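Local coordinates for TATA-box-binding protein (Methanococcus jannaschii, PDB 2Z8U) that probably binds the TATA box close to the transcription start of archaeal genes, acting as a general factor for RNA polymerase, at residues I28-V33 with L61-S66; M35-A40 with K89-A94; I117-D122 with V152-S157. All coordinates share one frame; numbering follows the deposited sequence.

Interaction 1 of 3, residues I28-V33 with L61-S66; sequences IDLEEV and LLIFRS
Arg65 lays its side chain along the backbone of Ile28-Leu30. Its CB passes near Ile28 O. Arg65 CG lies anti to the backbone N (chi1 -171°) and comes to 3.4 Å from the same Ile28 O. CD and NE stay near that oxygen at longer range. The chain bends at chi3, -53°, which brings the guanidinium back over the turn, with Arg65 CZ 3.5 Å from Ile28 O. Ile28 O and Leu30 CG lie over one of its faces. Arg65 NH1 is 3.0 Å from Ile28 O, but the angle is too poor for a hydrogen bond. Arg65 NH2 rests 3.7 Å from Leu30 CB. It also gives a weak bond to a water, which donates to Asp29 OD1, and another weak one to Tyr42 OH. The one hydrogen bond directly between the segments is backbone to backbone: Ile28 N donates to Arg65 O at 2.8 Å, in the carbonyl plane and on a lone pair.

This is the first TBP repeat, where helix 30-36 packs on the convex face of the saddle-shaped antiparallel sheet. Asp29 is the N-cap of that helix. Its OD1 accepts from Glu32 N, which comes from above the carboxylate plane.

Leu30 points its CB toward 61-66. Leu30 CD2 meets Ile63 CG2 at 3.9 Å, and Leu30 CD1 lies 3.6 Å from Ile63 O. Val33 CG1 reaches Ile63 CD1 more loosely, at 4.3 Å. Leu50 also packs on Val33.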
ATOM      1  N   ILE B  28     -28.322 -30.544   1.941  1.00 38.47           N
ATOM      2  CA  ILE B  28     -28.844 -31.074   0.688  1.00 37.94           C
ATOM      3  C   ILE B  28     -27.846 -32.057   0.089  1.00 36.52           C
ATOM      4  O   ILE B  28     -26.654 -31.762  -0.021  1.00 36.37           O
ATOM      5  CB  ILE B  28     -29.094 -29.930  -0.352  1.00 37.41           C
ATOM      6  CG1 ILE B  28     -29.809 -28.709   0.275  1.00 40.17           C
ATOM      7  CG2 ILE B  28     -29.806 -30.479  -1.612  1.00 38.29           C
ATOM      8  CD1 ILE B  28     -31.312 -28.584  -0.001  1.00 44.78           C
ATOM      9  N   ASP B  29     -28.338 -33.234  -0.283  1.00 36.14           N
ATOM     10  CA  ASP B  29     -27.490 -34.264  -0.870  1.00 35.55           C
ATOM     11  C   ASP B  29     -27.336 -33.928  -2.343  1.00 33.80           C
ATOM     12  O   ASP B  29     -28.192 -34.266  -3.141  1.00 33.64           O
ATOM     13  CB  ASP B  29     -28.156 -35.633  -0.640  1.00 35.63           C
ATOM     14  CG  ASP B  29     -27.409 -36.803  -1.252  1.00 37.57           C
ATOM     15  OD1 ASP B  29     -26.482 -36.645  -2.084  1.00 39.67           O
ATOM     16  OD2 ASP B  29     -27.776 -37.931  -0.851  1.00 37.80           O
ATOM     17  N   LEU B  30     -26.236 -33.277  -2.707  1.00 33.25           N
ATOM     18  CA  LEU B  30     -26.034 -32.843  -4.114  1.00 32.71           C
ATOM     19  C   LEU B  30     -25.840 -33.986  -5.128  1.00 32.60           C
ATOM     20  O   LEU B  30     -26.170 -33.824  -6.309  1.00 31.67           O
ATOM     21  CB  LEU B  30     -24.867 -31.843  -4.202  1.00 33.54           C
ATOM     22  CG  LEU B  30     -25.089 -30.537  -3.414  1.00 33.51           C
ATOM     23  CD1 LEU B  30     -23.886 -29.636  -3.550  1.00 34.53           C
ATOM     24  CD2 LEU B  30     -26.376 -29.812  -3.878  1.00 34.81           C
ATOM     25  N   GLU B  31     -25.302 -35.122  -4.684  1.00 32.29           N
ATOM     26  CA  GLU B  31     -25.231 -36.299  -5.560  1.00 33.65           C
ATOM     27  C   GLU B  31     -26.636 -36.735  -6.057  1.00 32.70           C
ATOM     28  O   GLU B  31     -26.818 -37.033  -7.238  1.00 32.93           O
ATOM     29  CB  GLU B  31     -24.482 -37.460  -4.900  1.00 33.56           C
ATOM     30  CG  GLU B  31     -24.486 -38.744  -5.767  1.00 36.44           C
ATOM     31  CD  GLU B  31     -23.647 -39.875  -5.209  1.00 37.12           C
ATOM     32  OE1 GLU B  31     -23.204 -39.777  -4.036  1.00 41.72           O
ATOM     33  OE2 GLU B  31     -23.426 -40.866  -5.954  1.00 41.20           O
ATOM     34  N   GLU B  32     -27.617 -36.770  -5.159  1.00 32.11           N
ATOM     35  CA  GLU B  32     -28.988 -37.099  -5.532  1.00 32.78           C
ATOM     36  C   GLU B  32     -29.650 -35.995  -6.358  1.00 32.47           C
ATOM     37  O   GLU B  32     -30.426 -36.287  -7.251  1.00 33.77           O
ATOM     38  CB  GLU B  32     -29.827 -37.418  -4.294  1.00 33.51           C
ATOM     39  CG  GLU B  32     -29.521 -38.808  -3.725  1.00 35.70           C
ATOM     40  CD  GLU B  32     -30.537 -39.264  -2.697  1.00 39.74           C
ATOM     41  OE1 GLU B  32     -31.432 -38.470  -2.342  1.00 40.99           O
ATOM     42  OE2 GLU B  32     -30.426 -40.422  -2.242  1.00 42.35           O
ATOM     43  N   VAL B  33     -29.338 -34.730  -6.070  1.00 32.50           N
ATOM     44  CA  VAL B  33     -29.823 -33.603  -6.912  1.00 32.49           C
ATOM     45  C   VAL B  33     -29.306 -33.795  -8.343  1.00 32.76           C
ATOM     46  O   VAL B  33     -30.063 -33.693  -9.321  1.00 33.00           O
ATOM     47  CB  VAL B  33     -29.395 -32.226  -6.315  1.00 32.12           C
ATOM     48  CG1 VAL B  33     -29.796 -31.069  -7.215  1.00 33.22           C
ATOM     49  CG2 VAL B  33     -30.003 -32.027  -4.930  1.00 32.25           C
ATOM     50  N   LEU B  61     -28.750 -21.939 -11.978  1.00 36.27           N
ATOM     51  CA  LEU B  61     -28.784 -22.006 -10.520  1.00 36.63           C
ATOM     52  C   LEU B  61     -27.508 -22.662 -10.023  1.00 35.96           C
ATOM     53  O   LEU B  61     -27.003 -23.602 -10.644  1.00 35.43           O
ATOM     54  CB  LEU B  61     -30.009 -22.808 -10.040  1.00 37.30           C
ATOM     55  CG  LEU B  61     -31.422 -22.257 -10.334  1.00 40.38           C
ATOM     56  CD1 LEU B  61     -31.963 -22.779 -11.662  1.00 43.71           C
ATOM     57  CD2 LEU B  61     -32.347 -22.690  -9.236  1.00 43.62           C
ATOM     58  N   LEU B  62     -26.999 -22.158  -8.903  1.00 35.60           N
ATOM     59  CA  LEU B  62     -25.885 -22.745  -8.200  1.00 35.92           C
ATOM     60  C   LEU B  62     -26.429 -23.179  -6.854  1.00 35.77           C
ATOM     61  O   LEU B  62     -27.007 -22.364  -6.121  1.00 34.96           O
ATOM     62  CB  LEU B  62     -24.740 -21.736  -8.038  1.00 36.55           C
ATOM     63  CG  LEU B  62     -23.527 -22.095  -7.157  1.00 35.93           C
ATOM     64  CD1 LEU B  62     -22.799 -23.345  -7.617  1.00 37.00           C
ATOM     65  CD2 LEU B  62     -22.561 -20.910  -7.092  1.00 37.05           C
ATOM     66  N   ILE B  63     -26.320 -24.480  -6.575  1.00 35.86           N
ATOM     67  CA  ILE B  63     -26.890 -25.040  -5.358  1.00 36.23           C
ATOM     68  C   ILE B  63     -25.798 -25.610  -4.448  1.00 36.92           C
ATOM     69  O   ILE B  63     -24.993 -26.429  -4.892  1.00 35.67           O
ATOM     70  CB  ILE B  63     -27.907 -26.169  -5.662  1.00 36.50           C
ATOM     71  CG1 ILE B  63     -28.935 -25.719  -6.716  1.00 36.90           C
ATOM     72  CG2 ILE B  63     -28.565 -26.648  -4.350  1.00 36.95           C
ATOM     73  CD1 ILE B  63     -29.918 -26.788  -7.144  1.00 36.32           C
ATOM     74  N   PHE B  64     -25.818 -25.218  -3.173  1.00 36.52           N
ATOM     75  CA  PHE B  64     -24.840 -25.717  -2.203  1.00 38.04           C
ATOM     76  C   PHE B  64     -25.461 -26.731  -1.228  1.00 37.35           C
ATOM     77  O   PHE B  64     -26.675 -26.743  -1.033  1.00 36.16           O
ATOM     78  CB  PHE B  64     -24.238 -24.532  -1.438  1.00 38.89           C
ATOM     79  CG  PHE B  64     -23.301 -23.684  -2.266  1.00 40.96           C
ATOM     80  CD1 PHE B  64     -22.002 -24.124  -2.542  1.00 41.63           C
ATOM     81  CD2 PHE B  64     -23.709 -22.461  -2.759  1.00 42.46           C
ATOM     82  CE1 PHE B  64     -21.123 -23.342  -3.301  1.00 42.81           C
ATOM     83  CE2 PHE B  64     -22.834 -21.660  -3.515  1.00 44.84           C
ATOM     84  CZ  PHE B  64     -21.536 -22.110  -3.782  1.00 41.60           C
ATOM     85  N   ARG B  65     -24.618 -27.572  -0.618  1.00 37.68           N
ATOM     86  CA  ARG B  65     -25.037 -28.500   0.441  1.00 39.11           C
ATOM     87  C   ARG B  65     -25.732 -27.771   1.620  1.00 37.94           C
ATOM     88  O   ARG B  65     -26.644 -28.305   2.219  1.00 38.34           O
ATOM     89  CB  ARG B  65     -23.812 -29.311   0.937  1.00 39.00           C
ATOM     90  CG  ARG B  65     -24.107 -30.467   1.888  1.00 42.26           C
ATOM     91  CD  ARG B  65     -22.960 -31.534   1.890  1.00 42.80           C
ATOM     92  NE  ARG B  65     -22.662 -31.997   0.521  1.00 50.18           N
ATOM     93  CZ  ARG B  65     -23.335 -32.947  -0.144  1.00 52.61           C
ATOM     94  NH1 ARG B  65     -24.342 -33.613   0.422  1.00 53.67           N
ATOM     95  NH2 ARG B  65     -22.986 -33.248  -1.390  1.00 52.22           N
ATOM     96  N   SER B  66     -25.295 -26.557   1.933  1.00 37.95           N
ATOM     97  CA  SER B  66     -25.949 -25.698   2.952  1.00 38.12           C
ATOM     98  C   SER B  66     -27.419 -25.379   2.644  1.00 37.83           C
ATOM     99  O   SER B  66     -28.163 -24.941   3.516  1.00 38.52           O
ATOM    100  CB  SER B  66     -25.201 -24.374   3.077  1.00 38.10           C
ATOM    101  OG  SER B  66     -25.394 -23.592   1.895  1.00 36.61           O
TER
HETATM  102  O   HOH W   1     -23.939 -35.669  -1.379  1.00 48.37           O

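Interaction 2 of 3, residues M35-A40 with K89-A94; sequences MILENA and KELKDA
Ile36 and Leu37, at the end of helix 30-36 and just past it, face Glu90, Leu91 and Ala94 on helix 77-94, and the backbones stay well apart, with the CA atoms of Ile36 and Ala94 7.5 Å from each other. Side chains and one water make the contact.

Ile36 sends CD1 onto helix 77-94. Its CG1 sits between the backbone N and the carbonyl carbon (chi1 58°), and the extended chi2 carries CD1 on to the helix. Ile36 CD1 lies 3.6 Å from Leu91 CD2 and 3.7 Å from Glu90 O. Ala94 CB is on the same side of the contact, but it is modelled too close to CD1 for their separation to be trusted. Ile96, in a loop, also touches Ile36.

Leu91 CD2 is shared. Besides Ile36, Leu91 CD2 meets Leu37 CD2 at 3.9 Å, and the two leucine side chains cross at about a right angle. Ile24 and Val98 add further apolar contacts to Leu91.

Leu37 also approaches Glu90, the two side chains running obliquely to each other. Leu37 CD2 lies against the carboxylate, 3.7 Å from Glu90 OE1 and 3.8 Å from Glu90 OE2. Glu90 runs extended beyond CG, which brings its carboxylate to the water at the edge of the contact. That water donates to Glu90 OE1 at 2.9 Å and to Ile36 O, and it accepts from Glu38 N. The water adds a polar link between the backbone leaving the short helix and Glu90.

The pairing of a short and a long helix on one side of a curved antiparallel sheet is characteristic of a TBP repeat.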
ATOM      1  N   MET B  35     -28.590 -36.551  -9.772  1.00 32.75           N
ATOM      2  CA  MET B  35     -29.312 -37.682 -10.366  1.00 33.53           C
ATOM      3  C   MET B  35     -30.644 -37.293 -11.002  1.00 34.24           C
ATOM      4  O   MET B  35     -31.143 -37.993 -11.872  1.00 33.94           O
ATOM      5  CB  MET B  35     -29.580 -38.767  -9.333  1.00 32.47           C
ATOM      6  CG  MET B  35     -28.342 -39.493  -8.894  1.00 32.73           C
ATOM      7  SD  MET B  35     -28.795 -40.701  -7.653  1.00 33.02           S
ATOM      8  CE  MET B  35     -27.258 -41.492  -7.360  1.00 32.62           C
ATOM      9  N   ILE B  36     -31.231 -36.195 -10.572  1.00 35.47           N
ATOM     10  CA  ILE B  36     -32.556 -35.890 -11.107  1.00 37.44           C
ATOM     11  C   ILE B  36     -32.643 -34.624 -11.936  1.00 38.48           C
ATOM     12  O   ILE B  36     -33.458 -34.559 -12.858  1.00 38.98           O
ATOM     13  CB  ILE B  36     -33.653 -35.926 -10.028  1.00 38.09           C
ATOM     14  CG1 ILE B  36     -33.329 -34.941  -8.920  1.00 38.62           C
ATOM     15  CG2 ILE B  36     -33.885 -37.388  -9.536  1.00 37.52           C
ATOM     16  CD1 ILE B  36     -34.372 -34.821  -7.842  1.00 42.13           C
ATOM     17  N   LEU B  37     -31.833 -33.621 -11.633  1.00 39.42           N
ATOM     18  CA  LEU B  37     -31.825 -32.431 -12.482  1.00 41.01           C
ATOM     19  C   LEU B  37     -31.127 -32.701 -13.803  1.00 42.55           C
ATOM     20  O   LEU B  37     -29.980 -33.138 -13.828  1.00 42.64           O
ATOM     21  CB  LEU B  37     -31.173 -31.240 -11.793  1.00 40.04           C
ATOM     22  CG  LEU B  37     -31.804 -30.758 -10.494  1.00 39.32           C
ATOM     23  CD1 LEU B  37     -31.115 -29.468 -10.063  1.00 38.04           C
ATOM     24  CD2 LEU B  37     -33.309 -30.557 -10.643  1.00 40.29           C
ATOM     25  N   GLU B  38     -31.829 -32.428 -14.896  1.00 44.64           N
ATOM     26  CA  GLU B  38     -31.204 -32.433 -16.213  1.00 47.05           C
ATOM     27  C   GLU B  38     -30.334 -31.180 -16.338  1.00 47.37           C
ATOM     28  O   GLU B  38     -30.666 -30.139 -15.771  1.00 48.54           O
ATOM     29  CB  GLU B  38     -32.267 -32.473 -17.313  1.00 47.41           C
ATOM     30  CG  GLU B  38     -33.031 -33.803 -17.413  1.00 50.46           C
ATOM     31  CD  GLU B  38     -32.215 -34.944 -18.012  1.00 55.12           C
ATOM     32  OE1 GLU B  38     -31.507 -34.718 -19.025  1.00 56.41           O
ATOM     33  OE2 GLU B  38     -32.297 -36.080 -17.478  1.00 56.79           O
ATOM     34  N   ASN B  39     -29.214 -31.292 -17.049  1.00 48.14           N
ATOM     35  CA  ASN B  39     -28.315 -30.157 -17.276  1.00 48.36           C
ATOM     36  C   ASN B  39     -27.491 -29.791 -16.042  1.00 47.91           C
ATOM     37  O   ASN B  39     -27.076 -28.627 -15.900  1.00 49.06           O
ATOM     38  CB  ASN B  39     -29.100 -28.911 -17.731  1.00 48.80           C
ATOM     39  CG  ASN B  39     -29.868 -29.128 -19.024  1.00 49.89           C
ATOM     40  OD1 ASN B  39     -30.895 -28.490 -19.253  1.00 51.23           O
ATOM     41  ND2 ASN B  39     -29.375 -30.021 -19.876  1.00 50.78           N
ATOM     42  N   ALA B  40     -27.280 -30.758 -15.145  1.00 46.87           N
ATOM     43  CA  ALA B  40     -26.597 -30.500 -13.868  1.00 45.64           C
ATOM     44  C   ALA B  40     -25.126 -30.820 -13.993  1.00 45.03           C
ATOM     45  O   ALA B  40     -24.751 -31.888 -14.504  1.00 44.59           O
ATOM     46  CB  ALA B  40     -27.217 -31.316 -12.729  1.00 45.46           C
ATOM     47  N   LYS B  89     -39.832 -28.321  -6.683  1.00 32.47           N
ATOM     48  CA  LYS B  89     -40.820 -29.383  -6.926  1.00 32.92           C
ATOM     49  C   LYS B  89     -40.151 -30.686  -7.359  1.00 32.90           C
ATOM     50  O   LYS B  89     -40.514 -31.750  -6.879  1.00 33.76           O
ATOM     51  CB  LYS B  89     -41.841 -28.949  -7.957  1.00 32.49           C
ATOM     52  CG  LYS B  89     -42.859 -30.021  -8.307  1.00 33.34           C
ATOM     53  CD  LYS B  89     -43.948 -29.421  -9.179  1.00 35.31           C
ATOM     54  CE  LYS B  89     -45.072 -30.421  -9.409  1.00 36.58           C
ATOM     55  NZ  LYS B  89     -44.604 -31.746  -9.887  1.00 39.28           N
ATOM     56  N   GLU B  90     -39.189 -30.621  -8.277  1.00 33.72           N
ATOM     57  CA  GLU B  90     -38.496 -31.850  -8.690  1.00 34.18           C
ATOM     58  C   GLU B  90     -37.798 -32.519  -7.530  1.00 33.45           C
ATOM     59  O   GLU B  90     -37.913 -33.730  -7.340  1.00 33.22           O
ATOM     60  CB  GLU B  90     -37.459 -31.573  -9.768  1.00 35.37           C
ATOM     61  CG  GLU B  90     -38.023 -31.170 -11.099  1.00 36.57           C
ATOM     62  CD  GLU B  90     -36.887 -30.923 -12.053  1.00 40.99           C
ATOM     63  OE1 GLU B  90     -36.219 -31.904 -12.440  1.00 44.88           O
ATOM     64  OE2 GLU B  90     -36.642 -29.762 -12.390  1.00 43.79           O
ATOM     65  N   LEU B  91     -37.063 -31.730  -6.748  1.00 33.36           N
ATOM     66  CA  LEU B  91     -36.362 -32.277  -5.574  1.00 33.37           C
ATOM     67  C   LEU B  91     -37.345 -32.827  -4.542  1.00 33.40           C
ATOM     68  O   LEU B  91     -37.141 -33.933  -4.017  1.00 33.87           O
ATOM     69  CB  LEU B  91     -35.402 -31.238  -4.947  1.00 33.76           C
ATOM     70  CG  LEU B  91     -34.425 -30.502  -5.888  1.00 33.46           C
ATOM     71  CD1 LEU B  91     -33.489 -29.624  -5.026  1.00 39.38           C
ATOM     72  CD2 LEU B  91     -33.634 -31.393  -6.835  1.00 39.59           C
ATOM     73  N   LYS B  92     -38.430 -32.094  -4.275  1.00 33.03           N
ATOM     74  CA  LYS B  92     -39.480 -32.598  -3.387  1.00 33.73           C
ATOM     75  C   LYS B  92     -40.062 -33.920  -3.910  1.00 33.12           C
ATOM     76  O   LYS B  92     -40.223 -34.871  -3.154  1.00 32.92           O
ATOM     77  CB  LYS B  92     -40.610 -31.569  -3.173  1.00 34.19           C
ATOM     78  CG  LYS B  92     -41.850 -32.164  -2.500  1.00 35.61           C
ATOM     79  CD  LYS B  92     -42.931 -31.118  -2.200  1.00 35.90           C
ATOM     80  CE  LYS B  92     -44.146 -31.776  -1.518  1.00 39.98           C
ATOM     81  NZ  LYS B  92     -45.387 -30.963  -1.698  1.00 43.14           N
ATOM     82  N   ASP B  93     -40.375 -33.959  -5.207  1.00 33.03           N
ATOM     83  CA  ASP B  93     -40.924 -35.157  -5.844  1.00 33.37           C
ATOM     84  C   ASP B  93     -39.948 -36.324  -5.711  1.00 33.35           C
ATOM     85  O   ASP B  93     -40.359 -37.471  -5.494  1.00 32.90           O
ATOM     86  CB  ASP B  93     -41.238 -34.876  -7.317  1.00 33.58           C
ATOM     87  CG  ASP B  93     -42.517 -34.094  -7.505  1.00 35.91           C
ATOM     88  OD1 ASP B  93     -43.245 -33.893  -6.502  1.00 37.37           O
ATOM     89  OD2 ASP B  93     -42.783 -33.653  -8.649  1.00 36.53           O
ATOM     90  N   ALA B  94     -38.653 -36.017  -5.832  1.00 32.70           N
ATOM     91  CA  ALA B  94     -37.589 -37.003  -5.672  1.00 34.05           C
ATOM     92  C   ALA B  94     -37.404 -37.509  -4.243  1.00 34.58           C
ATOM     93  O   ALA B  94     -36.709 -38.492  -4.033  1.00 35.48           O
ATOM     94  CB  ALA B  94     -36.267 -36.474  -6.210  1.00 33.36           C
TER
HETATM   95  O   HOH W   2     -34.938 -32.791 -14.925  1.00 48.74           O

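Interaction 3 of 3, residues I117-D122 with V152-S157; sequences IEPNLD and VLIFGS
Leu121 CD1 sits 3.7 Å from Gly156 N, where the chain has just left strand 149-154. Residues 155-157 follow that strand, and Gly156, Leu121 and Pro119 have the most surface buried here. Gly156 O meets Pro119 CD at 3.5 Å and Glu118 CB at 3.3 Å. A water joins the backbones by donating to both Gly156 O and Pro119 O, at 2.7 Å to the former.

Leu121 opens helix 121-127, directly after the N-cap residue Asn120. With CG anti to the carbonyl carbon (chi1 -60°), the isobutyl group extends toward the end of the strand. Both Leu121 methyls come to Ile154 O, CD1 at 3.7 Å, and CD2 also touches Ile154 CG2 at 3.9 Å. Leu141 and Tyr133 also pack on Leu121.

Pro119 sets its ring against the same isoleucine. Pro119 CG is 3.9 Å from Ile154 CG2 and 3.3 Å from Phe155 O. Ile154 CG2 therefore meets both Pro119 and Leu121, while Ile182 of helix 168-183 also packs on Ile154. Phe155 points its CB away from this contact and packs on Gln137 of the second subunit.

A short helix whose first turn lies over the end of a strand, on the convex side of the saddle, is characteristic of the TBP fold, here in its second repeat.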
ATOM      1  N   ILE B 117     -29.150  11.976 -25.101  1.00 26.29           N
ATOM      2  CA  ILE B 117     -28.053  12.686 -25.771  1.00 27.33           C
ATOM      3  C   ILE B 117     -26.874  11.755 -25.979  1.00 27.54           C
ATOM      4  O   ILE B 117     -26.742  10.734 -25.283  1.00 27.37           O
ATOM      5  CB  ILE B 117     -27.587  13.956 -24.990  1.00 28.06           C
ATOM      6  CG1 ILE B 117     -27.164  13.590 -23.563  1.00 29.35           C
ATOM      7  CG2 ILE B 117     -28.691  15.020 -24.968  1.00 28.07           C
ATOM      8  CD1 ILE B 117     -25.745  13.918 -23.251  1.00 32.18           C
ATOM      9  N   GLU B 118     -26.041  12.084 -26.953  1.00 27.47           N
ATOM     10  CA  GLU B 118     -24.785  11.383 -27.177  1.00 28.07           C
ATOM     11  C   GLU B 118     -23.682  12.121 -26.411  1.00 29.17           C
ATOM     12  O   GLU B 118     -23.217  13.175 -26.856  1.00 29.25           O
ATOM     13  CB  GLU B 118     -24.486  11.260 -28.664  1.00 28.85           C
ATOM     14  CG  GLU B 118     -25.567  10.511 -29.448  1.00 27.88           C
ATOM     15  CD  GLU B 118     -25.356  10.583 -30.937  1.00 30.81           C
ATOM     16  OE1 GLU B 118     -24.429  11.292 -31.392  1.00 35.35           O
ATOM     17  OE2 GLU B 118     -26.113   9.944 -31.673  1.00 30.63           O
ATOM     18  N   PRO B 119     -23.304  11.594 -25.224  1.00 29.31           N
ATOM     19  CA  PRO B 119     -22.406  12.307 -24.306  1.00 30.29           C
ATOM     20  C   PRO B 119     -20.976  12.447 -24.813  1.00 30.74           C
ATOM     21  O   PRO B 119     -20.481  11.584 -25.555  1.00 30.84           O
ATOM     22  CB  PRO B 119     -22.433  11.426 -23.043  1.00 30.20           C
ATOM     23  CG  PRO B 119     -22.758  10.090 -23.534  1.00 29.38           C
ATOM     24  CD  PRO B 119     -23.719  10.286 -24.665  1.00 29.36           C
ATOM     25  N   ASN B 120     -20.336  13.550 -24.446  1.00 32.89           N
ATOM     26  CA  ASN B 120     -18.907  13.725 -24.696  1.00 33.87           C
ATOM     27  C   ASN B 120     -18.194  13.081 -23.518  1.00 34.61           C
ATOM     28  O   ASN B 120     -18.024  13.696 -22.461  1.00 35.05           O
ATOM     29  CB  ASN B 120     -18.530  15.216 -24.859  1.00 34.15           C
ATOM     30  CG  ASN B 120     -17.074  15.425 -25.296  1.00 34.74           C
ATOM     31  OD1 ASN B 120     -16.759  16.380 -26.021  1.00 39.39           O
ATOM     32  ND2 ASN B 120     -16.185  14.564 -24.842  1.00 34.22           N
ATOM     33  N   LEU B 121     -17.813  11.821 -23.696  1.00 35.25           N
ATOM     34  CA  LEU B 121     -17.158  11.057 -22.638  1.00 35.43           C
ATOM     35  C   LEU B 121     -15.818  11.662 -22.147  1.00 36.03           C
ATOM     36  O   LEU B 121     -15.509  11.587 -20.963  1.00 35.75           O
ATOM     37  CB  LEU B 121     -17.014   9.589 -23.058  1.00 35.48           C
ATOM     38  CG  LEU B 121     -18.336   8.855 -23.361  1.00 35.88           C
ATOM     39  CD1 LEU B 121     -18.082   7.399 -23.712  1.00 36.59           C
ATOM     40  CD2 LEU B 121     -19.328   8.977 -22.203  1.00 34.98           C
ATOM     41  N   ASP B 122     -15.033  12.240 -23.053  1.00 36.40           N
ATOM     42  CA  ASP B 122     -13.782  12.916 -22.667  1.00 37.87           C
ATOM     43  C   ASP B 122     -14.050  14.091 -21.721  1.00 37.70           C
ATOM     44  O   ASP B 122     -13.346  14.264 -20.731  1.00 37.64           O
ATOM     45  CB  ASP B 122     -13.004  13.375 -23.910  1.00 38.68           C
ATOM     46  CG  ASP B 122     -12.410  12.206 -24.682  1.00 42.22           C
ATOM     47  OD1 ASP B 122     -12.815  12.001 -25.841  1.00 46.16           O
ATOM     48  OD2 ASP B 122     -11.559  11.474 -24.118  1.00 45.79           O
ATOM     49  N   VAL B 152     -21.763   2.402 -12.726  1.00 35.00           N
ATOM     50  CA  VAL B 152     -22.470   2.887 -13.921  1.00 35.57           C
ATOM     51  C   VAL B 152     -21.514   2.872 -15.115  1.00 35.82           C
ATOM     52  O   VAL B 152     -20.348   3.220 -14.974  1.00 35.59           O
ATOM     53  CB  VAL B 152     -23.012   4.320 -13.710  1.00 35.71           C
ATOM     54  CG1 VAL B 152     -23.798   4.803 -14.955  1.00 36.61           C
ATOM     55  CG2 VAL B 152     -23.910   4.379 -12.452  1.00 35.38           C
ATOM     56  N   LEU B 153     -22.000   2.410 -16.255  1.00 35.47           N
ATOM     57  CA  LEU B 153     -21.265   2.531 -17.506  1.00 36.19           C
ATOM     58  C   LEU B 153     -22.073   3.405 -18.449  1.00 35.21           C
ATOM     59  O   LEU B 153     -23.272   3.172 -18.660  1.00 36.43           O
ATOM     60  CB  LEU B 153     -21.028   1.166 -18.146  1.00 35.03           C
ATOM     61  CG  LEU B 153     -20.689   0.004 -17.207  1.00 38.85           C
ATOM     62  CD1 LEU B 153     -20.782  -1.298 -17.977  1.00 40.54           C
ATOM     63  CD2 LEU B 153     -19.304   0.182 -16.611  1.00 37.28           C
ATOM     64  N   ILE B 154     -21.425   4.418 -18.995  1.00 33.85           N
ATOM     65  CA  ILE B 154     -22.076   5.343 -19.911  1.00 33.57           C
ATOM     66  C   ILE B 154     -21.409   5.230 -21.268  1.00 33.70           C
ATOM     67  O   ILE B 154     -20.184   5.370 -21.366  1.00 33.26           O
ATOM     68  CB  ILE B 154     -21.942   6.800 -19.421  1.00 33.51           C
ATOM     69  CG1 ILE B 154     -22.524   6.955 -18.004  1.00 34.40           C
ATOM     70  CG2 ILE B 154     -22.623   7.737 -20.438  1.00 31.35           C
ATOM     71  CD1 ILE B 154     -22.203   8.287 -17.305  1.00 34.30           C
ATOM     72  N   PHE B 155     -22.214   5.022 -22.308  1.00 33.93           N
ATOM     73  CA  PHE B 155     -21.704   4.845 -23.667  1.00 33.84           C
ATOM     74  C   PHE B 155     -21.924   6.087 -24.526  1.00 33.92           C
ATOM     75  O   PHE B 155     -22.824   6.889 -24.234  1.00 32.63           O
ATOM     76  CB  PHE B 155     -22.314   3.580 -24.288  1.00 35.07           C
ATOM     77  CG  PHE B 155     -21.987   2.342 -23.507  1.00 35.61           C
ATOM     78  CD1 PHE B 155     -20.742   1.737 -23.656  1.00 36.31           C
ATOM     79  CD2 PHE B 155     -22.869   1.846 -22.548  1.00 37.61           C
ATOM     80  CE1 PHE B 155     -20.390   0.618 -22.895  1.00 37.89           C
ATOM     81  CE2 PHE B 155     -22.525   0.717 -21.776  1.00 40.47           C
ATOM     82  CZ  PHE B 155     -21.289   0.105 -21.965  1.00 37.90           C
ATOM     83  N   GLY B 156     -21.075   6.258 -25.549  1.00 34.00           N
ATOM     84  CA  GLY B 156     -21.164   7.417 -26.470  1.00 34.69           C
ATOM     85  C   GLY B 156     -22.514   7.499 -27.172  1.00 34.73           C
ATOM     86  O   GLY B 156     -22.924   8.563 -27.642  1.00 34.75           O
ATOM     87  N   SER B 157     -23.212   6.369 -27.233  1.00 35.40           N
ATOM     88  CA  SER B 157     -24.541   6.309 -27.848  1.00 35.33           C
ATOM     89  C   SER B 157     -25.603   7.021 -26.994  1.00 34.81           C
ATOM     90  O   SER B 157     -26.667   7.386 -27.500  1.00 35.12           O
ATOM     91  CB  SER B 157     -24.958   4.839 -28.030  1.00 35.85           C
ATOM     92  OG  SER B 157     -25.057   4.176 -26.783  1.00 35.61           O
TER
HETATM   93  O   HOH W   3     -20.933  10.333 -27.979  1.00 34.88           O

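Overall arrangement
From the N terminus, strand 14-23 leads to helix 30-36. Interaction 1 closes the first loop, from the start of that helix to the end of strand 59-63. Interaction 2 opens at the end of the same helix, before interaction 1 has closed, and closes on helix 77-94. The two therefore cross. They also touch, with Ile63 packing on Leu37. Interaction 1 ties helix 30-36 to the sheet and interaction 2 ties it to helix 77-94. Strand 105-114 then begins the second repeat. There interaction 3 closes the loop from the start of helix 121-127 to the end of strand 149-154. It lies on the opposite side of the chain's centre, about 43 Å from interaction 1 between centres, but both reach the same sheet.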